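Local coordinates for hypothetical protein TM1070 (Thermotoga maritima, PDB 1NC7) that is probably a soluble transducer of the sensory rhodopsin type, related to the Anabaena protein, that binds metal ions, though its exact function is unknown, at residues E58-R63 with E106-V111. Sequence-based numbering, arbitrary orientation.
Sequences ETAKIR and ESNVPV
N108 meets K61 through its side-chain amide: OD1 accepts the backbone N of K61 at 2.7 Å in a nearly straight bond, with that N-H lying above the amide carbonyl plane. With chi1 at 65°, the amide folds back over its own main chain, which brings OD1 to K61 N. The return bond, from N108 N to K61 O, is longer at 3.3 Å. OD1 takes the place that the N108 carbonyl would have in a regular hydrogen-bonded pair with K61, at the corner the chain turns at N108 and V109. On the amide's other end, ND2 reaches T59 O through a shared water.

Farther along, R63 and E106 form a regular hydrogen-bonded pair: R63 N gives to E106 O at 2.8 Å, and E106 N to R63 O. Their side chains run alongside one another, the guanidinium and carboxylate planes only 20° apart, and R63 NH2 meets E106 OE1 at 2.8 Å in a salt bridge whose hydrogen bond is weak and bent. E106 OE2 has a second cationic partner, K28.

On the face shared by I62 and S107, A60 CB presses tightly on V109 CG2 at 3.4 Å and rests on V111 CG1, while I62 CG1 lies against the S107 side chain, CB and OG alike. The S107 hydroxyl donates to V109 O at 2.6 Å, in the carbonyl plane, a bond that spans the corner.

At this corner the chain passes from strand 101-107 to strand 110-121. Strand 60-68 is bonded on its other edge to strand 74-80, and I52 of strand 47-54 packs against both I62 and V111.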
loop_
_atom_site.group_PDB
_atom_site.type_symbol
_atom_site.label_atom_id
_atom_site.label_comp_id
_atom_site.label_asym_id
_atom_site.label_seq_id
_atom_site.Cartn_x
_atom_site.Cartn_y
_atom_site.Cartn_z
ATOM N N GLU D 58 -20.404 -9.959 -16.195
ATOM C CA GLU D 58 -20.410 -9.190 -17.431
ATOM C C GLU D 58 -19.041 -8.592 -17.705
ATOM O O GLU D 58 -18.301 -8.253 -16.778
ATOM C CB GLU D 58 -21.465 -8.081 -17.372
ATOM C CG GLU D 58 -22.895 -8.602 -17.424
ATOM C CD GLU D 58 -23.933 -7.495 -17.424
ATOM O OE1 GLU D 58 -25.140 -7.815 -17.502
ATOM O OE2 GLU D 58 -23.547 -6.309 -17.348
ATOM N N THR D 59 -18.705 -8.479 -18.985
ATOM C CA THR D 59 -17.429 -7.920 -19.400
ATOM C C THR D 59 -17.334 -6.466 -18.956
ATOM O O THR D 59 -18.299 -5.705 -19.053
ATOM C CB THR D 59 -17.266 -7.993 -20.935
ATOM O OG1 THR D 59 -17.207 -9.367 -21.342
ATOM C CG2 THR D 59 -15.994 -7.281 -21.379
ATOM N N ALA D 60 -16.163 -6.086 -18.459
ATOM C CA ALA D 60 -15.951 -4.724 -18.008
ATOM C C ALA D 60 -15.268 -3.907 -19.093
ATOM O O ALA D 60 -14.257 -4.325 -19.658
ATOM C CB ALA D 60 -15.102 -4.718 -16.740
ATOM N N LYS D 61 -15.851 -2.754 -19.398
ATOM C CA LYS D 61 -15.293 -1.837 -20.383
ATOM C C LYS D 61 -14.734 -0.707 -19.531
ATOM O O LYS D 61 -15.476 -0.006 -18.839
ATOM C CB LYS D 61 -16.389 -1.326 -21.318
ATOM C CG LYS D 61 -17.044 -2.425 -22.142
ATOM C CD LYS D 61 -18.147 -1.871 -23.027
ATOM C CE LYS D 61 -18.813 -2.975 -23.833
ATOM N NZ LYS D 61 -19.914 -2.447 -24.688
ATOM N N ILE D 62 -13.420 -0.542 -19.581
ATOM C CA ILE D 62 -12.762 0.454 -18.760
ATOM C C ILE D 62 -12.056 1.556 -19.535
ATOM O O ILE D 62 -11.287 1.292 -20.458
ATOM C CB ILE D 62 -11.751 -0.242 -17.829
ATOM C CG1 ILE D 62 -12.435 -1.416 -17.121
ATOM C CG2 ILE D 62 -11.237 0.729 -16.793
ATOM C CD1 ILE D 62 -11.509 -2.246 -16.269
ATOM N N ARG D 63 -12.346 2.794 -19.147
ATOM C CA ARG D 63 -11.738 3.973 -19.748
ATOM C C ARG D 63 -10.667 4.435 -18.765
ATOM O O ARG D 63 -10.970 4.757 -17.614
ATOM C CB ARG D 63 -12.791 5.070 -19.937
ATOM C CG ARG D 63 -12.237 6.383 -20.457
ATOM C CD ARG D 63 -13.351 7.382 -20.733
ATOM N NE ARG D 63 -14.162 7.641 -19.548
ATOM C CZ ARG D 63 -15.184 8.490 -19.513
ATOM N NH1 ARG D 63 -15.524 9.169 -20.601
ATOM N NH2 ARG D 63 -15.870 8.660 -18.390
ATOM N N GLU D 106 -12.311 4.377 -15.090
ATOM C CA GLU D 106 -13.763 4.302 -14.969
ATOM C C GLU D 106 -14.298 3.072 -15.693
ATOM O O GLU D 106 -14.067 2.896 -16.887
ATOM C CB GLU D 106 -14.387 5.568 -15.550
ATOM C CG GLU D 106 -14.004 6.829 -14.795
ATOM C CD GLU D 106 -14.423 8.090 -15.518
ATOM O OE1 GLU D 106 -13.821 8.397 -16.570
ATOM O OE2 GLU D 106 -15.358 8.768 -15.040
ATOM N N SER D 107 -15.014 2.231 -14.955
ATOM C CA SER D 107 -15.573 0.996 -15.491
ATOM C C SER D 107 -17.094 1.017 -15.502
ATOM O O SER D 107 -17.717 1.680 -14.676
ATOM C CB SER D 107 -15.089 -0.190 -14.653
ATOM O OG SER D 107 -15.591 -1.415 -15.156
ATOM N N ASN D 108 -17.687 0.285 -16.442
ATOM C CA ASN D 108 -19.140 0.219 -16.544
ATOM C C ASN D 108 -19.698 -0.728 -15.482
ATOM O O ASN D 108 -20.873 -0.653 -15.125
ATOM C CB ASN D 108 -19.551 -0.237 -17.950
ATOM C CG ASN D 108 -19.115 -1.653 -18.257
ATOM O OD1 ASN D 108 -17.987 -2.043 -17.969
ATOM N ND2 ASN D 108 -20.009 -2.431 -18.862
ATOM N N VAL D 109 -18.844 -1.617 -14.979
ATOM C CA VAL D 109 -19.228 -2.567 -13.940
ATOM C C VAL D 109 -18.149 -2.570 -12.861
ATOM O O VAL D 109 -16.997 -2.226 -13.123
ATOM C CB VAL D 109 -19.381 -4.006 -14.489
ATOM C CG1 VAL D 109 -20.486 -4.052 -15.534
ATOM C CG2 VAL D 109 -18.060 -4.490 -15.071
ATOM N N PRO D 110 -18.509 -2.961 -11.633
ATOM C CA PRO D 110 -17.542 -2.993 -10.532
ATOM C C PRO D 110 -16.333 -3.889 -10.791
ATOM O O PRO D 110 -16.470 -5.007 -11.287
ATOM C CB PRO D 110 -18.374 -3.497 -9.356
ATOM C CG PRO D 110 -19.761 -3.003 -9.685
ATOM C CD PRO D 110 -19.858 -3.312 -11.155
ATOM N N VAL D 111 -15.150 -3.376 -10.459
ATOM C CA VAL D 111 -13.900 -4.121 -10.595
ATOM C C VAL D 111 -12.995 -3.689 -9.444
ATOM O O VAL D 111 -13.368 -2.831 -8.649
ATOM C CB VAL D 111 -13.185 -3.821 -11.942
ATOM C CG1 VAL D 111 -14.022 -4.340 -13.100
ATOM C CG2 VAL D 111 -12.937 -2.324 -12.090
HETATM O O HOH W 1 -20.302 -4.863 -20.593
HETATM O O HOH W 2 -11.218 7.513 -17.062
#